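Local coordinates for protein diacylglycerol lipase (Aspergillus oryzae, PDB 5XK2) that probably hydrolyses the ester bonds of mono- and diacylglycerols, as a class 3 lipase of the alpha/beta hydrolase fold caught in a closed conformation, at residues A[147-153]-A[173-179]; A[18-23]-A[270-274]. All coordinates share one frame; numbering follows the deposited sequence.

Contact 1 of 2, residues A[147-153]-A[173-179]; sequences IVVVGHS and AILYAYA
Val149 and Ile174 meet through the straightest of six backbone hydrogen bonds, Val149 N to Ile174 O at 2.8 Å with 177° at the hydrogen. The strands run parallel, and the bonds alternate in sense from Ile174 N to Ile147 O up to Ser153 N to Tyr178 O. Side-chain contact is more extensive where Val148, Val150, His152, Ile174, Tyr176 and Tyr178 share one face. Val148 CG1, set anti to its own N (chi1 173°), lies 3.7 Å from Tyr176 CD1, an oblique approach to the ring. Val150 CG2 sits 3.9 Å from Tyr178 CE2, at the ring edge and near its plane. Gly151 O is at that edge too, 3.5 Å from Tyr178 CD2. Helix 14-27 covers this face: Trp21 stacks on Tyr176, while Tyr176 OH bonds to Asp17 OD2 and Tyr178 OH to Phe18 O.

Strand 146-152, helix 154-168 and strand 173-178 make a beta-alpha-beta crossover of the alpha/beta hydrolase sheet. Gly151 and Ser153 fit a GxSxG nucleophile elbow, consistent with the positive phi of Ser153 (61°) just before the helix. Ser153 OG is hydrogen-bonded to His268, and Ser153, His268 and Asp206 have the geometry of a catalytic triad, so Ser153 is probably the nucleophile.

On the other face, side-chain contact across the strands is sparser: Val149 CG2 reaches Ala173 CB at 3.8 Å, and Leu175 CD1 lies 3.6 Å from Val149 O. Helix 154-168 packs against Val149, Leu175 and Ala177. Ile147 and Ile174 are partly exposed, whereas buried His152 has both ring nitrogens bonded, ND1 to Tyr29 and NE2 to His268 O, and its CD2 is 3.7 Å from Ala179 CB.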
loop_
_atom_site.group_PDB
_atom_site.type_symbol
_atom_site.label_atom_id
_atom_site.label_comp_id
_atom_site.label_asym_id
_atom_site.label_seq_id
_atom_site.Cartn_x
_atom_site.Cartn_y
_atom_site.Cartn_z
ATOM N N ILE A 147 28.641 1.287 16.458
ATOM C CA ILE A 147 27.660 0.352 15.922
ATOM C C ILE A 147 26.390 1.135 15.618
ATOM O O ILE A 147 25.751 1.658 16.528
ATOM C CB ILE A 147 27.366 -0.793 16.890
ATOM C CG1 ILE A 147 28.626 -1.656 17.078
ATOM C CG2 ILE A 147 26.241 -1.662 16.353
ATOM C CD1 ILE A 147 28.454 -2.763 18.095
ATOM N N VAL A 148 26.048 1.231 14.332
ATOM C CA VAL A 148 24.894 2.013 13.890
ATOM C C VAL A 148 23.803 1.090 13.384
ATOM O O VAL A 148 24.066 0.221 12.536
ATOM C CB VAL A 148 25.264 2.998 12.756
ATOM C CG1 VAL A 148 24.000 3.681 12.203
ATOM C CG2 VAL A 148 26.279 4.033 13.230
ATOM N N VAL A 149 22.595 1.271 13.902
ATOM C CA VAL A 149 21.444 0.444 13.533
ATOM C C VAL A 149 20.429 1.373 12.877
ATOM O O VAL A 149 20.005 2.354 13.473
ATOM C CB VAL A 149 20.832 -0.267 14.751
ATOM C CG1 VAL A 149 19.633 -1.105 14.338
ATOM C CG2 VAL A 149 21.906 -1.167 15.421
ATOM N N VAL A 150 20.074 1.071 11.632
ATOM C CA VAL A 150 19.379 2.054 10.811
ATOM C C VAL A 150 18.322 1.385 9.948
ATOM O O VAL A 150 18.463 0.231 9.533
ATOM C CB VAL A 150 20.399 2.828 9.922
ATOM C CG1 VAL A 150 21.163 1.884 9.020
ATOM C CG2 VAL A 150 19.727 3.948 9.101
ATOM N N GLY A 151 17.241 2.104 9.696
ATOM C CA GLY A 151 16.262 1.661 8.727
ATOM C C GLY A 151 15.316 2.800 8.377
ATOM O O GLY A 151 15.317 3.844 9.044
ATOM N N HIS A 152 14.505 2.582 7.341
ATOM C CA HIS A 152 13.451 3.511 6.956
ATOM C C HIS A 152 12.129 2.747 6.947
ATOM O O HIS A 152 12.125 1.542 6.658
ATOM C CB HIS A 152 13.763 4.133 5.569
ATOM C CG HIS A 152 12.613 4.875 4.956
ATOM N ND1 HIS A 152 11.835 4.337 3.952
ATOM C CD2 HIS A 152 12.093 6.099 5.219
ATOM C CE1 HIS A 152 10.887 5.200 3.624
ATOM N NE2 HIS A 152 11.013 6.271 4.386
ATOM N N SER A 153 11.023 3.434 7.251
ATOM C CA SER A 153 9.691 2.833 7.147
ATOM C C SER A 153 9.594 1.623 8.089
ATOM O O SER A 153 10.047 1.682 9.236
ATOM C CB SER A 153 9.407 2.437 5.678
ATOM O OG SER A 153 8.072 1.988 5.478
ATOM N N ALA A 173 24.554 0.502 20.594
ATOM C CA ALA A 173 23.940 0.765 19.285
ATOM C C ALA A 173 23.416 2.193 19.207
ATOM O O ALA A 173 22.800 2.680 20.157
ATOM C CB ALA A 173 22.825 -0.213 19.021
ATOM N N ILE A 174 23.705 2.861 18.092
ATOM C CA ILE A 174 23.166 4.180 17.794
ATOM C C ILE A 174 22.036 3.977 16.794
ATOM O O ILE A 174 22.248 3.378 15.723
ATOM C CB ILE A 174 24.220 5.117 17.161
ATOM C CG1 ILE A 174 25.571 5.063 17.892
ATOM C CG2 ILE A 174 23.669 6.543 17.044
ATOM C CD1 ILE A 174 25.498 5.432 19.353
ATOM N N LEU A 175 20.848 4.469 17.124
ATOM C CA LEU A 175 19.663 4.178 16.310
ATOM C C LEU A 175 19.288 5.332 15.398
ATOM O O LEU A 175 19.063 6.437 15.873
ATOM C CB LEU A 175 18.476 3.855 17.227
ATOM C CG LEU A 175 17.110 3.706 16.543
ATOM C CD1 LEU A 175 17.069 2.509 15.554
ATOM C CD2 LEU A 175 15.992 3.568 17.602
ATOM N N TYR A 176 19.213 5.082 14.092
ATOM C CA TYR A 176 18.602 6.056 13.186
ATOM C C TYR A 176 17.363 5.419 12.592
ATOM O O TYR A 176 17.459 4.503 11.771
ATOM C CB TYR A 176 19.577 6.511 12.083
ATOM C CG TYR A 176 20.800 7.238 12.610
ATOM C CD1 TYR A 176 21.879 6.526 13.143
ATOM C CD2 TYR A 176 20.854 8.622 12.629
ATOM C CE1 TYR A 176 23.007 7.192 13.642
ATOM C CE2 TYR A 176 21.959 9.290 13.131
ATOM C CZ TYR A 176 23.034 8.572 13.617
ATOM O OH TYR A 176 24.131 9.237 14.113
ATOM N N ALA A 177 16.198 5.888 13.025
ATOM C CA ALA A 177 14.940 5.271 12.619
ATOM C C ALA A 177 14.116 6.266 11.827
ATOM O O ALA A 177 13.350 7.036 12.387
ATOM C CB ALA A 177 14.181 4.804 13.855
ATOM N N TYR A 178 14.204 6.171 10.510
ATOM C CA TYR A 178 13.569 7.176 9.653
ATOM C C TYR A 178 12.163 6.721 9.329
ATOM O O TYR A 178 11.997 5.665 8.749
ATOM C CB TYR A 178 14.379 7.361 8.364
ATOM C CG TYR A 178 15.782 7.879 8.590
ATOM C CD1 TYR A 178 16.028 9.255 8.647
ATOM C CD2 TYR A 178 16.863 7.000 8.736
ATOM C CE1 TYR A 178 17.318 9.754 8.864
ATOM C CE2 TYR A 178 18.152 7.483 8.935
ATOM C CZ TYR A 178 18.372 8.858 9.007
ATOM O OH TYR A 178 19.660 9.322 9.208
ATOM N N ALA A 179 11.157 7.512 9.704
ATOM C CA ALA A 179 9.763 7.227 9.333
ATOM C C ALA A 179 9.233 5.972 10.010
ATOM O O ALA A 179 8.442 5.238 9.434
ATOM C CB ALA A 179 9.615 7.081 7.796
#

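Contact 2 of 2, residues A[18-23]-A[270-274]; sequences FKFWVQ and WYFIH
In both Phe272 (chi1 -56°) and Lys19 (chi1 -72°) CG lies opposite the carbonyl carbon and beside the backbone N, which turns the phenylalanine ring toward the helix and brings the lysine CG to that ring; the rest of the lysine chain is extended and crosses the phenylalanine at about a right angle. The two side chains come closest at Lys19 CG and Phe272 CD1, 3.6 Å, oblique to the ring. At the ring's far end CZ lies 3.9 Å from Phe18 CB, so two successive helix residues line one aromatic side chain. Ile273 and Val22 meet tip to tip, with Val22 CG1 3.9 Å from Ile273 CD1, and the same methyl of Ile273 is 4.1 Å from Gln23 CG.

The side-chain pairs that meet are apolar, and Val22 CG2 also lies 3.5 Å from the carbonyl Tyr271 O, which accepts Ile273 N at 2.7 Å within its own loop. That bond and the positive phi of Phe272 (61°) make a classic gamma turn at Phe272, presenting its side chain and that of Ile273 to the helix. Polar ends find partners beyond the interface, Lys19 NZ at Val235 O, Gln23 OE1 at Asp51 N and Tyr271 OH at Asp206, the probable triad aspartate. The 270-274 loop comes just after His268 of that triad in the chain and lies along helix 14-27, with Phe272 and Val22 both touching Tyr178 of strand 173-178 and Gln23 reaching helix 50-55.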
loop_
_atom_site.group_PDB
_atom_site.type_symbol
_atom_site.label_atom_id
_atom_site.label_comp_id
_atom_site.label_asym_id
_atom_site.label_seq_id
_atom_site.Cartn_x
_atom_site.Cartn_y
_atom_site.Cartn_z
ATOM N N PHE A 18 22.593 13.365 10.040
ATOM C CA PHE A 18 21.268 12.806 9.775
ATOM C C PHE A 18 21.059 12.519 8.282
ATOM O O PHE A 18 20.413 11.534 7.908
ATOM C CB PHE A 18 20.172 13.767 10.254
ATOM C CG PHE A 18 20.075 13.918 11.747
ATOM C CD1 PHE A 18 20.739 13.057 12.612
ATOM C CD2 PHE A 18 19.300 14.941 12.286
ATOM C CE1 PHE A 18 20.611 13.199 13.991
ATOM C CE2 PHE A 18 19.171 15.096 13.658
ATOM C CZ PHE A 18 19.829 14.242 14.514
ATOM N N LYS A 19 21.584 13.404 7.437
ATOM C CA LYS A 19 21.493 13.238 5.984
ATOM C C LYS A 19 22.367 12.102 5.455
ATOM O O LYS A 19 22.190 11.645 4.320
ATOM C CB LYS A 19 21.874 14.545 5.288
ATOM C CG LYS A 19 20.820 15.628 5.449
ATOM C CD LYS A 19 21.330 16.976 4.938
ATOM C CE LYS A 19 20.227 18.030 5.033
ATOM N NZ LYS A 19 20.700 19.339 4.479
ATOM N N PHE A 20 23.363 11.696 6.239
ATOM C CA PHE A 20 24.224 10.598 5.830
ATOM C C PHE A 20 23.644 9.205 6.117
ATOM O O PHE A 20 23.550 8.370 5.217
ATOM C CB PHE A 20 25.585 10.741 6.517
ATOM C CG PHE A 20 26.536 9.620 6.214
ATOM C CD1 PHE A 20 27.045 9.461 4.940
ATOM C CD2 PHE A 20 26.920 8.728 7.210
ATOM C CE1 PHE A 20 27.936 8.437 4.640
ATOM C CE2 PHE A 20 27.809 7.701 6.920
ATOM C CZ PHE A 20 28.308 7.544 5.641
ATOM N N TRP A 21 23.217 8.942 7.354
ATOM C CA TRP A 21 22.868 7.563 7.694
ATOM C C TRP A 21 21.617 7.102 6.957
ATOM O O TRP A 21 21.438 5.896 6.744
ATOM C CB TRP A 21 22.707 7.381 9.229
ATOM C CG TRP A 21 23.994 7.706 9.933
ATOM C CD1 TRP A 21 24.276 8.831 10.632
ATOM C CD2 TRP A 21 25.201 6.928 9.911
ATOM N NE1 TRP A 21 25.585 8.796 11.089
ATOM C CE2 TRP A 21 26.172 7.643 10.639
ATOM C CE3 TRP A 21 25.552 5.698 9.336
ATOM C CZ2 TRP A 21 27.466 7.161 10.836
ATOM C CZ3 TRP A 21 26.842 5.222 9.532
ATOM C CH2 TRP A 21 27.786 5.959 10.268
ATOM N N VAL A 22 20.782 8.045 6.523
ATOM C CA VAL A 22 19.581 7.660 5.781
ATOM C C VAL A 22 19.963 6.971 4.456
ATOM O O VAL A 22 19.190 6.187 3.917
ATOM C CB VAL A 22 18.654 8.878 5.517
ATOM C CG1 VAL A 22 19.304 9.887 4.570
ATOM C CG2 VAL A 22 17.271 8.417 5.019
ATOM N N GLN A 23 21.163 7.238 3.957
ATOM C CA GLN A 23 21.609 6.586 2.728
ATOM C C GLN A 23 21.859 5.091 2.927
ATOM O O GLN A 23 21.759 4.303 1.979
ATOM C CB GLN A 23 22.868 7.271 2.192
ATOM C CG GLN A 23 22.615 8.698 1.712
ATOM C CD GLN A 23 23.888 9.374 1.299
ATOM O OE1 GLN A 23 24.674 8.802 0.553
ATOM N NE2 GLN A 23 24.127 10.578 1.817
ATOM N N TRP A 270 10.010 10.743 1.536
ATOM C CA TRP A 270 11.002 11.814 1.474
ATOM C C TRP A 270 11.511 12.132 2.879
ATOM O O TRP A 270 10.916 12.946 3.583
ATOM C CB TRP A 270 10.370 13.078 0.844
ATOM C CG TRP A 270 9.936 12.865 -0.572
ATOM C CD1 TRP A 270 8.674 12.599 -1.015
ATOM C CD2 TRP A 270 10.780 12.874 -1.742
ATOM N NE1 TRP A 270 8.677 12.440 -2.394
ATOM C CE2 TRP A 270 9.954 12.602 -2.853
ATOM C CE3 TRP A 270 12.146 13.068 -1.945
ATOM C CZ2 TRP A 270 10.459 12.528 -4.158
ATOM C CZ3 TRP A 270 12.641 13.010 -3.257
ATOM C CH2 TRP A 270 11.797 12.740 -4.333
ATOM N N TYR A 271 12.643 11.524 3.241
ATOM C CA TYR A 271 13.305 11.791 4.519
ATOM C C TYR A 271 14.724 12.160 4.147
ATOM O O TYR A 271 15.594 11.307 4.035
ATOM C CB TYR A 271 13.237 10.536 5.420
ATOM C CG TYR A 271 11.936 10.430 6.178
ATOM C CD1 TYR A 271 10.740 10.095 5.527
ATOM C CD2 TYR A 271 11.890 10.703 7.537
ATOM C CE1 TYR A 271 9.528 10.027 6.236
ATOM C CE2 TYR A 271 10.690 10.628 8.254
ATOM C CZ TYR A 271 9.518 10.303 7.595
ATOM O OH TYR A 271 8.346 10.242 8.313
ATOM N N PHE A 272 14.927 13.460 4.006
ATOM C CA PHE A 272 16.126 14.104 3.450
ATOM C C PHE A 272 16.436 13.742 2.012
ATOM O O PHE A 272 16.665 14.636 1.208
ATOM C CB PHE A 272 17.356 13.759 4.285
ATOM C CG PHE A 272 17.207 14.110 5.724
ATOM C CD1 PHE A 272 17.297 15.440 6.130
ATOM C CD2 PHE A 272 16.943 13.131 6.672
ATOM C CE1 PHE A 272 17.132 15.795 7.482
ATOM C CE2 PHE A 272 16.779 13.476 8.021
ATOM C CZ PHE A 272 16.874 14.806 8.421
ATOM N N ILE A 273 16.210 12.482 1.651
ATOM C CA ILE A 273 16.471 11.972 0.312
ATOM C C ILE A 273 15.236 11.193 -0.086
ATOM O O ILE A 273 14.351 10.986 0.744
ATOM C CB ILE A 273 17.712 11.026 0.253
ATOM C CG1 ILE A 273 17.473 9.780 1.109
ATOM C CG2 ILE A 273 18.982 11.757 0.676
ATOM C CD1 ILE A 273 18.549 8.656 0.953
ATOM N N HIS A 274 15.216 10.666 -1.307
ATOM C CA HIS A 274 14.104 9.812 -1.701
ATOM C C HIS A 274 14.479 8.426 -1.206
ATOM O O HIS A 274 15.213 7.694 -1.860
ATOM C CB HIS A 274 13.943 9.857 -3.231
ATOM C CG HIS A 274 12.714 9.176 -3.739
ATOM N ND1 HIS A 274 12.385 9.146 -5.082
ATOM C CD2 HIS A 274 11.718 8.523 -3.092
ATOM C CE1 HIS A 274 11.254 8.479 -5.239
ATOM N NE2 HIS A 274 10.828 8.093 -4.048
#

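How the contacts relate
Contact 1 is core, its centre about 4 Å from the centre of the chain; contact 2 lies farther out and is only partly buried, and Phe272 and Ile273 remain partly exposed. The first is built on regular backbone hydrogen bonds between neighbouring strands, the second on side-chain packing of a helix against an irregular loop, between parts of the chain 247 residues apart at the closest ends. They share no segment, but their centres are 11 Å apart and they touch directly: helix 14-27 of contact 2 covers the Tyr176 and Tyr178 face of contact 1, and Ala179 packs on Tyr271. Each also borders the probable triad, contact 1 by holding Ser153 and contact 2 through Tyr271.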